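Side-chain contacts in alpha-1,6-mannanase (Bacteroides thetaiotaomicron, PDB 4V1S), which probably hydrolyses alpha-1,6-linked mannan as a glycoside hydrolase of family 76: residues A[77-81]-A[82-86]; A[110-113]-A[114-117]; A[291-294]-A[295-299]; A[301-304]-A[305-308]. All coordinates share one frame; numbering follows the deposited sequence. Where two conformers were deposited one is given.

From the N terminus, interaction 1 joins the loop that follows helix 46-61 to the first turn of helix 81-97. Interaction 2 closes the turn by which helix 99-114 runs on to strand 117-121. These two touch: Ser79 O meets Tyr116 OH, and one water serves both, so the start of one helix is tied to the end of the next. Interaction 3 lies within helix 284-301, on the opposite side of the chain's centre from both; its centre is about 30 Å from that of interaction 1. Interaction 4 adjoins it, folding the loop between helices 284-301 and 313-330 back on itself. All four follow in series, with no nesting or crossing.

Interaction 1: residues A[77-81]-A[82-86]; sequences QVSFI and WGNIF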
loop_
_atom_site.group_PDB
_atom_site.type_symbol
_atom_site.label_atom_id
_atom_site.label_comp_id
_atom_site.label_asym_id
_atom_site.label_seq_id
_atom_site.Cartn_x
_atom_site.Cartn_y
_atom_site.Cartn_z
ATOM N N GLN A 77 18.178 -4.691 -13.941
ATOM C CA GLN A 77 18.383 -4.257 -12.572
ATOM C C GLN A 77 17.413 -5.014 -11.696
ATOM O O GLN A 77 16.270 -5.267 -12.106
ATOM C CB GLN A 77 18.061 -2.757 -12.431
ATOM N N VAL A 78 17.849 -5.329 -10.475
ATOM C CA VAL A 78 16.959 -5.850 -9.467
ATOM C C VAL A 78 15.888 -4.784 -9.182
ATOM O O VAL A 78 16.170 -3.575 -9.196
ATOM C CB VAL A 78 17.699 -6.213 -8.157
ATOM C CG1 VAL A 78 16.756 -6.940 -7.204
ATOM C CG2 VAL A 78 18.930 -7.081 -8.410
ATOM N N SER A 79 14.671 -5.240 -8.923
ATOM C CA SER A 79 13.551 -4.351 -8.623
ATOM C C SER A 79 13.761 -3.489 -7.388
ATOM O O SER A 79 14.382 -3.894 -6.391
ATOM C CB SER A 79 12.288 -5.170 -8.424
ATOM O OG SER A 79 12.432 -6.140 -7.386
ATOM N N PHE A 80 13.234 -2.273 -7.461
ATOM C CA PHE A 80 13.041 -1.467 -6.282
ATOM C C PHE A 80 12.079 -2.184 -5.349
ATOM O O PHE A 80 11.327 -3.061 -5.754
ATOM C CB PHE A 80 12.486 -0.103 -6.646
ATOM C CG PHE A 80 13.425 0.735 -7.478
ATOM C CD1 PHE A 80 14.565 1.277 -6.925
ATOM C CD2 PHE A 80 13.153 0.999 -8.813
ATOM C CE1 PHE A 80 15.439 2.031 -7.671
ATOM C CE2 PHE A 80 14.013 1.779 -9.565
ATOM C CZ PHE A 80 15.158 2.296 -8.985
ATOM N N ILE A 81 12.124 -1.817 -4.078
ATOM C CA ILE A 81 11.364 -2.544 -3.078
ATOM C C ILE A 81 9.842 -2.506 -3.354
ATOM O O ILE A 81 9.113 -3.495 -3.082
ATOM C CB ILE A 81 11.730 -2.060 -1.653
ATOM C CG1 ILE A 81 11.272 -3.059 -0.610
ATOM C CG2 ILE A 81 11.165 -0.672 -1.362
ATOM C CD1 ILE A 81 11.767 -2.728 0.785
ATOM N N TRP A 82 9.363 -1.387 -3.905
ATOM C CA TRP A 82 7.895 -1.141 -3.962
ATOM C C TRP A 82 7.102 -2.305 -4.590
ATOM O O TRP A 82 6.129 -2.762 -4.031
ATOM C CB TRP A 82 7.651 0.153 -4.749
ATOM C CG TRP A 82 6.298 0.730 -4.634
ATOM C CD1 TRP A 82 5.198 0.193 -4.054
ATOM C CD2 TRP A 82 5.900 1.970 -5.194
ATOM N NE1 TRP A 82 4.123 1.058 -4.177
ATOM C CE2 TRP A 82 4.532 2.155 -4.885
ATOM C CE3 TRP A 82 6.564 2.947 -5.940
ATOM C CZ2 TRP A 82 3.827 3.268 -5.295
ATOM C CZ3 TRP A 82 5.865 4.082 -6.307
ATOM C CH2 TRP A 82 4.509 4.219 -6.008
ATOM N N GLY A 83 7.507 -2.776 -5.777
ATOM C CA GLY A 83 6.742 -3.832 -6.444
ATOM C C GLY A 83 6.687 -5.109 -5.644
ATOM O O GLY A 83 5.718 -5.839 -5.709
ATOM N N ASN A 84 7.751 -5.368 -4.870
ATOM C CA ASN A 84 7.786 -6.507 -3.991
ATOM C C ASN A 84 6.840 -6.392 -2.822
ATOM O O ASN A 84 6.397 -7.407 -2.274
ATOM C CB ASN A 84 9.210 -6.710 -3.425
ATOM C CG ASN A 84 10.216 -6.988 -4.517
ATOM O OD1 ASN A 84 10.357 -8.115 -4.982
ATOM N ND2 ASN A 84 10.850 -5.949 -4.991
ATOM N N ILE A 85 6.518 -5.160 -2.426
ATOM C CA ILE A 85 5.551 -4.949 -1.325
ATOM C C ILE A 85 4.174 -5.432 -1.737
ATOM O O ILE A 85 3.436 -6.040 -0.943
ATOM C CB ILE A 85 5.544 -3.468 -0.880
ATOM C CG1 ILE A 85 6.963 -3.050 -0.403
ATOM C CG2 ILE A 85 4.511 -3.211 0.196
ATOM C CD1 ILE A 85 7.080 -1.571 -0.075
ATOM N N PHE A 86 3.789 -5.217 -3.005
ATOM C CA PHE A 86 2.524 -5.774 -3.442
ATOM C C PHE A 86 2.518 -7.303 -3.457
ATOM O O PHE A 86 1.502 -7.887 -3.163
ATOM C CB PHE A 86 2.110 -5.250 -4.796
ATOM C CG PHE A 86 1.774 -3.780 -4.794
ATOM C CD1 PHE A 86 0.619 -3.322 -4.192
ATOM C CD2 PHE A 86 2.550 -2.849 -5.519
ATOM C CE1 PHE A 86 0.259 -1.986 -4.225
ATOM C CE2 PHE A 86 2.204 -1.488 -5.548
ATOM C CZ PHE A 86 1.058 -1.072 -4.902
HETATM O O HOH W 1 13.061 -8.477 -5.628
HETATM O O HOH W 2 9.655 -2.450 -7.787
#
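Ile81 O accepts from Ile85 N (3.2 Å) and more weakly from Asn84 N as the extended 77-80 backbone gives way to helix 81-97. The Asn84 amide reaches back along the chain, its CG anti to the carbonyl carbon (chi1 -62°), which brings ND2 to Ser79 OG at 2.9 Å. That bond is nearly straight (171°), and the hydroxyl lies close to the amide plane. The same ND2 makes a weak bond to Phe80 O, 3.0 Å away. On the other branch of the amide, a water bridges Asn84 OD1 (2.8 Å from it) and Ser79 OG, closing a small ring; Ser79 OG also bonds the backbone O of Tyr69. A second water bridges Phe80 O and Gly83 N. Ile81 and Ile85 meet one turn apart through their CG1 atoms (4.3 Å), and both pack on helix 142-159. A leucine in place of Asn84 would probably leave Ser79 OG without its amide donor and take from the shared water one of its partners, Asn84 OD1. One amide thus spans Ser79 and Phe80, its N-H groups used by the hydroxyl and, weakly, by the carbonyl, with water completing the ring; this probably steadies the incoming loop against the first turn.

Interaction 2: residues A[110-113]-A[114-117]; sequences FLNF and DNYW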
loop_
_atom_site.group_PDB
_atom_site.type_symbol
_atom_site.label_atom_id
_atom_site.label_comp_id
_atom_site.label_asym_id
_atom_site.label_seq_id
_atom_site.Cartn_x
_atom_site.Cartn_y
_atom_site.Cartn_z
ATOM N N PHE A 110 9.424 -12.897 2.365
ATOM C CA PHE A 110 10.047 -12.285 3.559
ATOM C C PHE A 110 11.559 -12.386 3.543
ATOM O O PHE A 110 12.289 -11.400 3.788
ATOM C CB PHE A 110 9.484 -12.903 4.834
ATOM C CG PHE A 110 10.099 -12.349 6.084
ATOM C CD1 PHE A 110 9.774 -11.078 6.528
ATOM C CD2 PHE A 110 11.050 -13.072 6.783
ATOM C CE1 PHE A 110 10.341 -10.557 7.687
ATOM C CE2 PHE A 110 11.633 -12.558 7.931
ATOM C CZ PHE A 110 11.264 -11.304 8.393
ATOM N N LEU A 111 12.033 -13.546 3.130
ATOM C CA LEU A 111 13.472 -13.774 3.004
ATOM C C LEU A 111 14.062 -12.939 1.871
ATOM O O LEU A 111 15.212 -12.496 1.960
ATOM C CB LEU A 111 13.779 -15.267 2.835
ATOM C CG LEU A 111 13.456 -16.114 4.075
ATOM C CD1 LEU A 111 13.552 -17.599 3.740
ATOM C CD2 LEU A 111 14.345 -15.782 5.261
ATOM N N ASN A 112 13.289 -12.696 0.817
ATOM C CA ASN A 112 13.755 -11.765 -0.196
ATOM C C ASN A 112 13.845 -10.321 0.345
ATOM O O ASN A 112 14.781 -9.595 0.009
ATOM C CB ASN A 112 12.868 -11.816 -1.429
ATOM C CG ASN A 112 13.441 -11.009 -2.582
ATOM O OD1 ASN A 112 14.623 -11.126 -2.896
ATOM N ND2 ASN A 112 12.636 -10.112 -3.137
ATOM N N PHE A 113 12.859 -9.921 1.128
ATOM C CA PHE A 113 12.869 -8.632 1.774
ATOM C C PHE A 113 14.119 -8.471 2.645
ATOM O O PHE A 113 14.657 -7.371 2.738
ATOM C CB PHE A 113 11.598 -8.364 2.615
ATOM C CG PHE A 113 10.528 -7.661 1.842
ATOM C CD1 PHE A 113 9.753 -8.360 0.894
ATOM C CD2 PHE A 113 10.331 -6.300 1.974
ATOM C CE1 PHE A 113 8.818 -7.695 0.121
ATOM C CE2 PHE A 113 9.390 -5.624 1.180
ATOM C CZ PHE A 113 8.621 -6.314 0.268
ATOM N N ASP A 114 14.616 -9.565 3.227
ATOM C CA ASP A 114 15.873 -9.473 3.997
ATOM C C ASP A 114 17.056 -8.924 3.113
ATOM O O ASP A 114 17.984 -8.299 3.627
ATOM C CB ASP A 114 16.236 -10.834 4.607
ATOM C CG ASP A 114 15.497 -11.158 5.944
ATOM O OD1 ASP A 114 14.896 -10.261 6.642
ATOM O OD2 ASP A 114 15.572 -12.373 6.305
ATOM N N ASN A 115 16.993 -9.160 1.798
ATOM C CA ASN A 115 18.006 -8.621 0.881
ATOM C C ASN A 115 18.000 -7.119 0.868
ATOM O O ASN A 115 19.008 -6.518 0.522
ATOM C CB ASN A 115 17.841 -9.126 -0.521
ATOM C CG ASN A 115 18.097 -10.613 -0.626
ATOM O OD1 ASN A 115 19.063 -11.134 -0.074
ATOM N ND2 ASN A 115 17.239 -11.303 -1.357
ATOM N N TYR A 116 16.853 -6.516 1.169
ATOM C CA TYR A 116 16.707 -5.058 1.216
ATOM C C TYR A 116 16.904 -4.451 2.610
ATOM O O TYR A 116 16.842 -3.224 2.769
ATOM C CB TYR A 116 15.323 -4.667 0.697
ATOM C CG TYR A 116 15.035 -5.029 -0.757
ATOM C CD1 TYR A 116 14.758 -6.328 -1.139
ATOM C CD2 TYR A 116 15.056 -4.073 -1.749
ATOM C CE1 TYR A 116 14.463 -6.655 -2.436
ATOM C CE2 TYR A 116 14.736 -4.397 -3.058
ATOM C CZ TYR A 116 14.506 -5.687 -3.412
ATOM O OH TYR A 116 14.243 -5.988 -4.726
ATOM N N TRP A 117 17.059 -5.300 3.634
ATOM C CA TRP A 117 17.178 -4.801 5.009
ATOM C C TRP A 117 18.593 -4.379 5.309
ATOM O O TRP A 117 19.539 -5.153 5.111
ATOM C CB TRP A 117 16.776 -5.896 5.971
ATOM C CG TRP A 117 16.870 -5.548 7.426
ATOM C CD1 TRP A 117 17.814 -5.958 8.298
ATOM C CD2 TRP A 117 15.971 -4.711 8.160
ATOM N NE1 TRP A 117 17.544 -5.486 9.548
ATOM C CE2 TRP A 117 16.433 -4.691 9.493
ATOM C CE3 TRP A 117 14.821 -3.956 7.819
ATOM C CZ2 TRP A 117 15.765 -4.026 10.507
ATOM C CZ3 TRP A 117 14.187 -3.281 8.825
ATOM C CH2 TRP A 117 14.679 -3.303 10.163
HETATM O O HOH W 3 12.765 -8.952 5.767
HETATM O O HOH W 1 13.061 -8.477 -5.628
#
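Backbone bonds join Asp114 N to Phe110 O (3.0 Å), Asn115 N to Asn112 O and Tyr116 N to Phe113 O; the last two span three residues, where the first spans four. Between side chains, Asn115 ND2 gives a bond to Asn112 OD1 (3.0 Å, 145°). The acceptor lies in the Asn115 amide plane, while the two amides are turned 74° apart. Asn112 CG is anti to its own N (chi1 -172°), carrying the amide toward the chain that follows; OD1 also bonds Ser68 OG. Water contacts come next: the water also found at Ser79 and Asn84 takes the N-H of Asn112 ND2 (3.0 Å) and lies in bonding range of Tyr116 OH, which in turn bonds Ser79 O. Another water donates to Asp114 OD1 at 2.6 Å and to Phe110 O. Among packing contacts, Asn112 O sits at the Tyr116 ring edge, 3.5 Å from CD1, and Leu111 CD2 touches Asp114 OD2 at 3.8 Å. A valine at Asn112 would probably leave Asn115 ND2 without the side-chain acceptor OD1, Ser68 OG without that partner, and the water short of one neighbour. The arrangement is a helix C-terminal end running into a type I beta turn, Asp114 to Trp117, which leads into the antiparallel pair of strands 117-121 and 124-127.

Interaction 3: residues A[291-294]-A[295-299]; sequences KATL and ASSEA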
loop_
_atom_site.group_PDB
_atom_site.type_symbol
_atom_site.label_atom_id
_atom_site.label_comp_id
_atom_site.label_asym_id
_atom_site.label_seq_id
_atom_site.Cartn_x
_atom_site.Cartn_y
_atom_site.Cartn_z
ATOM N N LYS A 291 -15.236 9.170 5.956
ATOM C CA LYS A 291 -16.355 9.149 5.029
ATOM C C LYS A 291 -16.300 10.335 4.069
ATOM O O LYS A 291 -16.566 10.192 2.886
ATOM C CB LYS A 291 -17.677 9.141 5.784
ATOM C CG LYS A 291 -18.004 7.814 6.430
ATOM C CD LYS A 291 -19.300 7.954 7.218
ATOM C CE LYS A 291 -19.686 6.682 7.921
ATOM N NZ LYS A 291 -20.960 6.885 8.676
ATOM N N ALA A 292 -15.948 11.511 4.585
ATOM C CA ALA A 292 -15.868 12.707 3.740
ATOM C C ALA A 292 -14.778 12.596 2.680
ATOM O O ALA A 292 -14.996 12.913 1.496
ATOM C CB ALA A 292 -15.660 13.958 4.586
ATOM N N THR A 293 -13.588 12.173 3.110
ATOM C CA THR A 293 -12.481 12.001 2.189
ATOM C C THR A 293 -12.736 10.872 1.161
ATOM O O THR A 293 -12.429 11.040 -0.021
ATOM C CB THR A 293 -11.190 11.765 2.962
ATOM O OG1 THR A 293 -10.912 12.916 3.772
ATOM C CG2 THR A 293 -10.000 11.448 2.054
ATOM N N LEU A 294 -13.339 9.780 1.598
ATOM C CA LEU A 294 -13.679 8.691 0.688
ATOM C C LEU A 294 -14.725 9.142 -0.369
ATOM O O LEU A 294 -14.564 8.866 -1.545
ATOM C CB LEU A 294 -14.142 7.467 1.443
ATOM C CG LEU A 294 -14.469 6.263 0.603
ATOM C CD1 LEU A 294 -13.311 5.759 -0.242
ATOM C CD2 LEU A 294 -14.982 5.182 1.535
ATOM N N ALA A 295 -15.740 9.879 0.022
ATOM C CA ALA A 295 -16.706 10.363 -0.945
ATOM C C ALA A 295 -16.057 11.271 -1.983
ATOM O O ALA A 295 -16.344 11.168 -3.171
ATOM C CB ALA A 295 -17.857 11.082 -0.236
ATOM N N SER A 296 -15.197 12.183 -1.533
ATOM C CA SER A 296 -14.503 13.090 -2.444
ATOM C C SER A 296 -13.510 12.344 -3.338
ATOM O O SER A 296 -13.278 12.726 -4.498
ATOM C CB SER A 296 -13.781 14.168 -1.670
ATOM O OG SER A 296 -14.722 15.084 -1.115
ATOM N N SER A 297 -12.950 11.271 -2.817
ATOM C CA SER A 297 -12.041 10.447 -3.593
ATOM C C SER A 297 -12.803 9.674 -4.684
ATOM O O SER A 297 -12.354 9.610 -5.833
ATOM C CB SER A 297 -11.316 9.438 -2.696
ATOM O OG SER A 297 -10.480 10.106 -1.725
ATOM N N GLU A 298 -13.968 9.135 -4.347
ATOM C CA GLU A 298 -14.818 8.511 -5.374
ATOM C C GLU A 298 -15.211 9.533 -6.455
ATOM O O GLU A 298 -15.108 9.269 -7.647
ATOM C CB GLU A 298 -16.086 7.922 -4.752
ATOM C CG GLU A 298 -15.847 6.778 -3.799
ATOM C CD GLU A 298 -17.122 6.180 -3.273
ATOM O OE1 GLU A 298 -18.189 6.403 -3.892
ATOM O OE2 GLU A 298 -17.068 5.464 -2.256
ATOM N N ALA A 299 -15.660 10.720 -6.035
ATOM C CA ALA A 299 -16.081 11.725 -6.997
ATOM C C ALA A 299 -14.936 12.093 -7.919
ATOM O O ALA A 299 -15.142 12.290 -9.104
ATOM C CB ALA A 299 -16.603 12.953 -6.293
#
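Ser297 OG donates to Thr293 O at 2.8 Å, one turn back along the helix. Its hydroxyl is anti to the carbonyl carbon (chi1 -63°), a torsion that folds it back over the preceding turn. The same carbonyl also accepts from Ser297 N (2.9 Å), so two donors of one residue grip one oxygen, reaching it from opposite faces of the carbonyl plane. The hydroxyl stands well above that plane, whereas the backbone N-H is tilted from it by only 22°. Thr293 CG2 lies alongside Ser297 OG at 4.0 Å, an apolar flank to the hydroxyl. One position further on, Glu298 N bonds Leu294 O (2.9 Å, 167°), and the extended Glu298 side chain passes this carbonyl, its CG 3.3 Å from Leu294 O. The carboxylate OE2 comes against Leu294 CG at 3.9 Å, the two side chains crossing obliquely.

These are i to i+4 contacts within helix 284-301, an alpha helix whose backbone pairing continues through Ala295 N to Lys291 O and Ser296 N to Ala292 O; a serine hydroxyl bonded to the carbonyl four residues earlier is a recurrent feature of such helices.

Further out, Glu298 is held by partners beyond the helix: OE2 accepts from Trp323 NE1 and OE1 forms a salt bridge with Lys338, fixing the carboxylate beside Leu294. Helices 264-281 and 313-330 pack against Leu294 and Ser297. On the flank toward strand 246-252, Thr293 OG1 and Ser296 OG bond the backbone oxygens of Asn245 and Asp244, respectively, and Gln289 NE2 also reaches Thr293 OG1.

Interaction 4: residues A[301-304]-A[305-308]; sequences WYNS and INGA
With CG anti to the backbone N (chi1 175°), the Asn303 amide swings forward over the turn, where OD1 accepts from Ile305 N at 2.8 Å and from Asn306 N at 3.1 Å. The two donors use it differently: Ile305 N lies in the plane of the side-chain carbonyl, Asn306 N well above it. Asn306 CG takes the torsion between backbone N and carbonyl carbon (chi1 69°), which turns its OD1 back to Ala308 N (2.9 Å), an Asx turn. The two side chains cross at about a right angle, though their amide planes are only 32° apart, and Asn306 OD1 lies 3.0 Å from Asn303 CG. Backbone bonds from Asn303 N to Ala308 O (2.9 Å) and from Gly307 N to Asn303 O close the loop; with Gly307 and Ala308 both facing Asn303 this is a G1 beta bulge. Gly307 has a positive phi, at which a CB would press on the preceding carbonyl oxygen. The Tyr302 ring lies alongside, its edge at Gly307 O (3.5 Å from CE1), and its ring also meets Trp323 edge-to-face. Two asparagine oxygens thus take up three backbone N-H groups, side-chain acceptors inside a turn that two backbone bonds close.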
loop_
_atom_site.group_PDB
_atom_site.type_symbol
_atom_site.label_atom_id
_atom_site.label_comp_id
_atom_site.label_asym_id
_atom_site.label_seq_id
_atom_site.Cartn_x
_atom_site.Cartn_y
_atom_site.Cartn_z
ATOM N N TRP A 301 -11.946 10.337 -8.617
ATOM C CA TRP A 301 -11.190 9.285 -9.286
ATOM C C TRP A 301 -11.977 8.089 -9.786
ATOM O O TRP A 301 -11.463 7.363 -10.628
ATOM C CB TRP A 301 -10.048 8.778 -8.404
ATOM C CG TRP A 301 -8.941 9.780 -8.155
ATOM C CD1 TRP A 301 -8.052 10.249 -9.067
ATOM C CD2 TRP A 301 -8.583 10.391 -6.893
ATOM N NE1 TRP A 301 -7.160 11.124 -8.471
ATOM C CE2 TRP A 301 -7.469 11.232 -7.141
ATOM C CE3 TRP A 301 -9.100 10.322 -5.591
ATOM C CZ2 TRP A 301 -6.874 12.002 -6.145
ATOM C CZ3 TRP A 301 -8.504 11.107 -4.595
ATOM C CH2 TRP A 301 -7.406 11.931 -4.886
ATOM N N TYR A 302 -13.197 7.888 -9.301
ATOM C CA TYR A 302 -13.914 6.660 -9.618
ATOM C C TYR A 302 -15.042 6.882 -10.589
ATOM O O TYR A 302 -15.930 7.683 -10.323
ATOM C CB TYR A 302 -14.459 6.030 -8.350
ATOM C CG TYR A 302 -15.151 4.688 -8.552
ATOM C CD1 TYR A 302 -14.526 3.642 -9.280
ATOM C CD2 TYR A 302 -16.384 4.450 -8.015
ATOM C CE1 TYR A 302 -15.133 2.414 -9.419
ATOM C CE2 TYR A 302 -16.997 3.198 -8.117
ATOM C CZ TYR A 302 -16.391 2.190 -8.828
ATOM O OH TYR A 302 -17.014 0.953 -9.011
ATOM N N ASN A 303 -15.018 6.160 -11.703
ATOM C CA ASN A 303 -16.183 6.107 -12.608
ATOM C C ASN A 303 -16.974 4.880 -12.155
ATOM O O ASN A 303 -16.596 3.738 -12.447
ATOM C CB ASN A 303 -15.724 5.994 -14.043
ATOM C CG ASN A 303 -16.869 5.806 -15.034
ATOM O OD1 ASN A 303 -17.952 5.362 -14.687
ATOM N ND2 ASN A 303 -16.605 6.141 -16.294
ATOM N N SER A 304 -18.092 5.105 -11.470
ATOM C CA SER A 304 -18.860 4.000 -10.920
ATOM C C SER A 304 -19.647 3.220 -11.979
ATOM O O SER A 304 -20.175 2.126 -11.718
ATOM C CB SER A 304 -19.792 4.498 -9.846
ATOM O OG SER A 304 -20.933 5.077 -10.378
ATOM N N ILE A 305 -19.734 3.790 -13.163
ATOM C CA ILE A 305 -20.525 3.191 -14.205
ATOM C C ILE A 305 -19.719 2.033 -14.792
ATOM O O ILE A 305 -20.206 0.894 -14.866
ATOM C CB ILE A 305 -20.913 4.202 -15.308
ATOM C CG1 ILE A 305 -21.560 5.479 -14.721
ATOM C CG2 ILE A 305 -21.876 3.539 -16.278
ATOM C CD1 ILE A 305 -22.719 5.246 -13.769
ATOM N N ASN A 306 -18.474 2.311 -15.184
ATOM C CA ASN A 306 -17.655 1.228 -15.733
ATOM C C ASN A 306 -16.685 0.580 -14.770
ATOM O O ASN A 306 -16.150 -0.526 -15.059
ATOM C CB ASN A 306 -16.914 1.644 -17.018
ATOM C CG ASN A 306 -15.821 2.672 -16.790
ATOM O OD1 ASN A 306 -15.625 3.172 -15.697
ATOM N ND2 ASN A 306 -15.107 2.989 -17.842
ATOM N N GLY A 307 -16.448 1.241 -13.647
ATOM C CA GLY A 307 -15.501 0.702 -12.649
ATOM C C GLY A 307 -14.078 1.249 -12.706
ATOM O O GLY A 307 -13.269 0.866 -11.921
ATOM N N ALA A 308 -13.787 2.141 -13.641
ATOM C CA ALA A 308 -12.446 2.673 -13.850
ATOM C C ALA A 308 -12.009 3.620 -12.752
ATOM O O ALA A 308 -12.805 4.425 -12.224
ATOM C CB ALA A 308 -12.355 3.423 -15.183
#